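Local coordinates for sugar-binding transport ATP-binding protein (Pyrococcus horikoshii, PDB 1V43), which binds ATP and probably hydrolyses it as the ATPase subunit of an ABC transporter for sugar uptake, at residues 328-332 / 333-337; 354-357 / 358-361. One frame throughout, in Å; residues are numbered along the deposited sequence.

Interaction 1 of 2, residues 328-332 / 333-337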
ATOM      1  N   VAL A 328       6.719   8.793  17.193  1.00 38.78           N
ATOM      2  CA  VAL A 328       7.395   9.262  18.390  1.00 42.56           C
ATOM      3  C   VAL A 328       7.558  10.766  18.394  1.00 48.28           C
ATOM      4  O   VAL A 328       7.939  11.360  17.383  1.00 47.68           O
ATOM      5  CB  VAL A 328       8.808   8.655  18.516  1.00 46.38           C
ATOM      6  CG1 VAL A 328       9.366   8.942  19.902  1.00 41.73           C
ATOM      7  CG2 VAL A 328       8.771   7.172  18.247  1.00 35.00           C
ATOM      8  N   LYS A 329       7.275  11.375  19.541  1.00 52.39           N
ATOM      9  CA  LYS A 329       7.407  12.815  19.685  1.00 63.01           C
ATOM     10  C   LYS A 329       8.851  13.190  19.974  1.00 65.29           C
ATOM     11  O   LYS A 329       9.391  12.829  21.010  1.00 66.32           O
ATOM     12  CB  LYS A 329       6.527  13.333  20.824  1.00 65.15           C
ATOM     13  CG  LYS A 329       5.033  13.357  20.534  1.00 69.17           C
ATOM     14  CD  LYS A 329       4.296  14.068  21.666  1.00 79.59           C
ATOM     15  CE  LYS A 329       2.786  14.087  21.465  1.00 84.38           C
ATOM     16  NZ  LYS A 329       2.098  14.777  22.599  1.00 83.93           N
ATOM     17  N   PHE A 330       9.472  13.898  19.035  1.00 72.29           N
ATOM     18  CA  PHE A 330      10.847  14.373  19.176  1.00 75.04           C
ATOM     19  C   PHE A 330      10.709  15.805  19.665  1.00 76.87           C
ATOM     20  O   PHE A 330      10.454  16.709  18.866  1.00 78.43           O
ATOM     21  CB  PHE A 330      11.552  14.379  17.818  1.00 80.09           C
ATOM     22  CG  PHE A 330      12.282  13.113  17.501  1.00 85.94           C
ATOM     23  CD1 PHE A 330      11.727  11.874  17.802  1.00 89.55           C
ATOM     24  CD2 PHE A 330      13.522  13.158  16.874  1.00 89.52           C
ATOM     25  CE1 PHE A 330      12.399  10.697  17.481  1.00 92.22           C
ATOM     26  CE2 PHE A 330      14.201  11.988  16.549  1.00 88.66           C
ATOM     27  CZ  PHE A 330      13.639  10.757  16.853  1.00 90.64           C
ATOM     28  N   GLY A 331      10.873  16.019  20.967  1.00 73.54           N
ATOM     29  CA  GLY A 331      10.714  17.362  21.485  1.00 65.43           C
ATOM     30  C   GLY A 331       9.309  17.775  21.099  1.00 67.66           C
ATOM     31  O   GLY A 331       8.356  17.052  21.387  1.00 68.89           O
ATOM     32  N   ASP A 332       9.177  18.916  20.428  1.00 67.74           N
ATOM     33  CA  ASP A 332       7.865  19.405  19.994  1.00 68.40           C
ATOM     34  C   ASP A 332       7.445  18.768  18.675  1.00 64.49           C
ATOM     35  O   ASP A 332       6.314  18.958  18.218  1.00 58.46           O
ATOM     36  CB  ASP A 332       7.882  20.928  19.804  1.00 74.55           C
ATOM     37  CG  ASP A 332       8.069  21.687  21.104  1.00 79.03           C
ATOM     38  OD1 ASP A 332       7.299  21.433  22.059  1.00 72.40           O
ATOM     39  OD2 ASP A 332       8.980  22.546  21.161  1.00 84.14           O
ATOM     40  N   GLU A 333       8.359  18.011  18.072  1.00 61.35           N
ATOM     41  CA  GLU A 333       8.099  17.380  16.785  1.00 55.70           C
ATOM     42  C   GLU A 333       7.557  15.959  16.854  1.00 50.87           C
ATOM     43  O   GLU A 333       7.607  15.305  17.894  1.00 44.16           O
ATOM     44  CB  GLU A 333       9.377  17.396  15.952  1.00 58.16           C
ATOM     45  CG  GLU A 333       9.170  17.910  14.548  1.00 65.23           C
ATOM     46  CD  GLU A 333       8.654  19.332  14.520  1.00 64.04           C
ATOM     47  OE1 GLU A 333       9.299  20.213  15.127  1.00 68.25           O
ATOM     48  OE2 GLU A 333       7.605  19.570  13.886  1.00 62.65           O
ATOM     49  N   LEU A 334       7.037  15.489  15.723  1.00 48.37           N
ATOM     50  CA  LEU A 334       6.483  14.140  15.625  1.00 47.26           C
ATOM     51  C   LEU A 334       7.077  13.427  14.406  1.00 42.39           C
ATOM     52  O   LEU A 334       6.918  13.883  13.273  1.00 39.04           O
ATOM     53  CB  LEU A 334       4.963  14.221  15.492  1.00 48.28           C
ATOM     54  CG  LEU A 334       4.152  12.940  15.676  1.00 54.41           C
ATOM     55  CD1 LEU A 334       4.437  12.329  17.039  1.00 46.78           C
ATOM     56  CD2 LEU A 334       2.672  13.275  15.546  1.00 58.69           C
ATOM     57  N   VAL A 335       7.768  12.316  14.638  1.00 35.95           N
ATOM     58  CA  VAL A 335       8.376  11.568  13.541  1.00 38.72           C
ATOM     59  C   VAL A 335       7.933  10.115  13.583  1.00 33.50           C
ATOM     60  O   VAL A 335       7.446   9.637  14.609  1.00 33.83           O
ATOM     61  CB  VAL A 335       9.925  11.602  13.601  1.00 37.10           C
ATOM     62  CG1 VAL A 335      10.424  13.041  13.619  1.00 33.52           C
ATOM     63  CG2 VAL A 335      10.415  10.844  14.824  1.00 39.78           C
ATOM     64  N   LYS A 336       8.104   9.413  12.467  1.00 28.51           N
ATOM     65  CA  LYS A 336       7.730   8.001  12.399  1.00 26.65           C
ATOM     66  C   LYS A 336       8.965   7.139  12.363  1.00 26.57           C
ATOM     67  O   LYS A 336       9.930   7.466  11.685  1.00 27.45           O
ATOM     68  CB  LYS A 336       6.911   7.706  11.143  1.00 28.60           C
ATOM     69  CG  LYS A 336       5.565   8.389  11.089  1.00 27.71           C
ATOM     70  CD  LYS A 336       4.895   8.076   9.772  1.00 31.12           C
ATOM     71  CE  LYS A 336       3.567   8.774   9.629  1.00 30.65           C
ATOM     72  NZ  LYS A 336       2.924   8.384   8.347  1.00 39.36           N
ATOM     73  N   VAL A 337       8.918   6.031  13.094  1.00 26.80           N
ATOM     74  CA  VAL A 337      10.014   5.079  13.143  1.00 23.51           C
ATOM     75  C   VAL A 337       9.455   3.725  12.697  1.00 31.02           C
ATOM     76  O   VAL A 337       8.457   3.236  13.237  1.00 27.37           O
ATOM     77  CB  VAL A 337      10.588   4.957  14.565  1.00 29.55           C
ATOM     78  CG1 VAL A 337      11.611   3.829  14.620  1.00 21.78           C
ATOM     79  CG2 VAL A 337      11.241   6.279  14.975  1.00 22.68           C
TER
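Phe330 and Val335 meet on the inward face of a tight hairpin as diagonal neighbours, Val335 lying two residues beyond Glu333, the direct partner of Phe330. Beginning at the phenylalanine CB, 4.2 Å from CB of Glu333, the side chain leads diagonally toward the valine. Its chi1 of -91° is pulled off the staggered value, which carries the ring along the sheet. CG is 4.0 Å from Val335 CG2, CD1 and CE1 come closer, the latter at 3.3 Å from the same methyl, and CZ draws away again to 3.8 Å from it. The methyl therefore sits over one ring face, displaced toward the rim, in a CH-pi contact 26° off the ring normal. Val335 places CG2 there between its own N and carbonyl carbon, with CG1 taking the less hindered site. Farther along this face Val328 CG2 lies 4.2 Å from Val337 CG2. Val353 touches both of these valines and Phe330, so the beta-branched and aromatic residues face a buried layer. On the other face the exposed pair Lys329 and Leu334 make a smaller contact, Lys329 CG to Leu334 CD1 at 3.7 Å. Lys329 CG rests on the leucine methyl while the extended chain beyond it carries the amine away.

Backbone bonds fix the pairing: Val328 and Val335 exchange two, and Phe330 and Glu333 another two, with Glu333 N to Phe330 O at 2.6 Å. The reversal between them is a type II' turn. Gly331 suits its first corner because the positive phi, 58°, is one that glycine readily adopts; Asp332, polar and exposed, fills the second. This is the classic two-residue beta hairpin, here in the OB-like TOBE region of a MalK-type ATPase.

Interaction 2 of 2, residues 354-357 / 358-361; sequences IMDL and DMIH
At the end of its strand the chain folds back through a type I beta turn from Asp356 to Met359, closed by Met359 N to Asp356 O at 2.9 Å. The aspartate side chain doubles this grip. With CG anti to the backbone N (chi1 -173°), its carboxylate swings forward over the turn, and OD1 takes the N-H of Asp358 at 2.9 Å on its anti side, 28° out of the carboxylate plane: an Asx turn. The same OD1 accepts a water that also donates to Asp358 OD1 and so spans two like-charged groups. Asp358 sends its other oxygen, OD2, to a salt bridge with Arg306. Beside them Met359 lays its CG against the Asp356 carboxylate, 3.7 Å from OD2.

On the buried side of the turn apolar side chains gather. Leu357 and Ile360 run side by side, their CD1 atoms a tight 3.3 Å apart, and Met355, bent at its last torsion, brings CE to 3.5 Å from Ile360 CD1. Methionine, unbranched and flexible, suits a place from which a terminal methyl must reach across to Ile360. Phe286 touches both Met355 and Ile360.

Replacing Asp356 with an alanine would probably leave the Asp358 N-H without its side-chain mate and the bridging water with one fewer acceptor, making the turn less rigid. Two carboxylates so near each other would be expected to repel; the shared water, the N-H and Arg306 probably offset that cost.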
ATOM      1  N   ILE A 354      17.116   5.846  17.995  1.00 39.74           N
ATOM      2  CA  ILE A 354      18.469   5.857  17.454  1.00 39.97           C
ATOM      3  C   ILE A 354      18.460   6.142  15.954  1.00 36.83           C
ATOM      4  O   ILE A 354      17.924   5.351  15.177  1.00 30.52           O
ATOM      5  CB  ILE A 354      19.164   4.497  17.678  1.00 42.43           C
ATOM      6  CG1 ILE A 354      18.944   4.023  19.114  1.00 42.27           C
ATOM      7  CG2 ILE A 354      20.654   4.630  17.417  1.00 45.02           C
ATOM      8  CD1 ILE A 354      19.645   2.714  19.439  1.00 44.55           C
ATOM      9  N   MET A 355      19.058   7.267  15.560  1.00 33.12           N
ATOM     10  CA  MET A 355      19.149   7.670  14.158  1.00 34.98           C
ATOM     11  C   MET A 355      20.479   7.246  13.514  1.00 40.79           C
ATOM     12  O   MET A 355      21.555   7.376  14.126  1.00 32.93           O
ATOM     13  CB  MET A 355      19.035   9.196  14.018  1.00 32.76           C
ATOM     14  CG  MET A 355      17.882   9.845  14.760  1.00 48.72           C
ATOM     15  SD  MET A 355      17.650  11.578  14.269  1.00 57.15           S
ATOM     16  CE  MET A 355      19.333  12.036  13.814  1.00 53.83           C
ATOM     17  N   ASP A 356      20.405   6.752  12.280  1.00 35.26           N
ATOM     18  CA  ASP A 356      21.611   6.361  11.552  1.00 36.15           C
ATOM     19  C   ASP A 356      22.133   7.615  10.857  1.00 35.56           C
ATOM     20  O   ASP A 356      21.606   8.034   9.823  1.00 34.86           O
ATOM     21  CB  ASP A 356      21.311   5.290  10.494  1.00 34.68           C
ATOM     22  CG  ASP A 356      22.583   4.742   9.838  1.00 36.45           C
ATOM     23  OD1 ASP A 356      23.610   5.463   9.785  1.00 37.11           O
ATOM     24  OD2 ASP A 356      22.557   3.592   9.362  1.00 33.95           O
ATOM     25  N   LEU A 357      23.174   8.204  11.436  1.00 39.09           N
ATOM     26  CA  LEU A 357      23.789   9.418  10.921  1.00 38.71           C
ATOM     27  C   LEU A 357      24.257   9.339   9.472  1.00 38.26           C
ATOM     28  O   LEU A 357      24.331  10.357   8.785  1.00 39.51           O
ATOM     29  CB  LEU A 357      24.955   9.823  11.835  1.00 40.96           C
ATOM     30  CG  LEU A 357      24.720  11.023  12.766  1.00 42.98           C
ATOM     31  CD1 LEU A 357      23.254  11.133  13.150  1.00 42.07           C
ATOM     32  CD2 LEU A 357      25.585  10.881  14.008  1.00 43.43           C
ATOM     33  N   ASP A 358      24.567   8.138   9.004  1.00 31.80           N
ATOM     34  CA  ASP A 358      25.024   7.974   7.634  1.00 39.74           C
ATOM     35  C   ASP A 358      23.873   7.998   6.629  1.00 41.40           C
ATOM     36  O   ASP A 358      24.101   8.080   5.423  1.00 38.59           O
ATOM     37  CB  ASP A 358      25.823   6.677   7.506  1.00 42.21           C
ATOM     38  CG  ASP A 358      27.210   6.780   8.135  1.00 46.37           C
ATOM     39  OD1 ASP A 358      27.687   5.773   8.700  1.00 55.16           O
ATOM     40  OD2 ASP A 358      27.829   7.867   8.056  1.00 49.16           O
ATOM     41  N   MET A 359      22.642   7.935   7.130  1.00 30.56           N
ATOM     42  CA  MET A 359      21.457   7.954   6.271  1.00 36.84           C
ATOM     43  C   MET A 359      20.704   9.284   6.375  1.00 39.85           C
ATOM     44  O   MET A 359      19.562   9.392   5.942  1.00 38.48           O
ATOM     45  CB  MET A 359      20.498   6.815   6.645  1.00 33.65           C
ATOM     46  CG  MET A 359      21.074   5.413   6.497  1.00 36.18           C
ATOM     47  SD  MET A 359      21.738   5.084   4.852  1.00 47.35           S
ATOM     48  CE  MET A 359      20.346   4.556   4.018  1.00 47.13           C
ATOM     49  N   ILE A 360      21.352  10.295   6.939  1.00 33.53           N
ATOM     50  CA  ILE A 360      20.719  11.595   7.106  1.00 40.32           C
ATOM     51  C   ILE A 360      20.800  12.494   5.879  1.00 35.63           C
ATOM     52  O   ILE A 360      21.706  12.371   5.064  1.00 42.48           O
ATOM     53  CB  ILE A 360      21.326  12.325   8.326  1.00 45.95           C
ATOM     54  CG1 ILE A 360      20.740  11.727   9.607  1.00 44.73           C
ATOM     55  CG2 ILE A 360      21.091  13.820   8.233  1.00 48.68           C
ATOM     56  CD1 ILE A 360      21.179  12.414  10.873  1.00 44.23           C
ATOM     57  N   HIS A 361      19.828  13.386   5.750  1.00 31.77           N
ATOM     58  CA  HIS A 361      19.786  14.336   4.642  1.00 34.58           C
ATOM     59  C   HIS A 361      19.545  15.747   5.192  1.00 37.98           C
ATOM     60  O   HIS A 361      19.007  15.916   6.290  1.00 35.31           O
ATOM     61  CB  HIS A 361      18.657  13.977   3.663  1.00 31.47           C
ATOM     62  CG  HIS A 361      18.759  12.592   3.101  1.00 36.03           C
ATOM     63  ND1 HIS A 361      19.537  12.288   2.003  1.00 40.42           N
ATOM     64  CD2 HIS A 361      18.236  11.419   3.529  1.00 33.99           C
ATOM     65  CE1 HIS A 361      19.489  10.985   1.783  1.00 33.32           C
ATOM     66  NE2 HIS A 361      18.706  10.436   2.695  1.00 43.38           N
TER
HETATM   67  O   HOH W   1      26.175   4.395  10.235  1.00 42.81           O

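In the fold
Interactions 1 and 2 follow one another along the chain, their centres about 15 Å apart, and both reach the same five-stranded antiparallel sheet. Interaction 1 closes the hairpin of strands 323-330 and 333-340, the latter an outermost strand; interaction 2 ends strand 350-356, which strand 307-319 separates from that hairpin. Their side chains nevertheless meet: Phe330 CE2 lies 4.2 Å from Met355 SD, and both residues touch Leu310. At His361 the chain enters strand 361-364, which belongs to another sheet, with 283-288 and 248-255. The pair thus helps join two sheets of the OB-like C-terminal region, away from the ATP-binding residues.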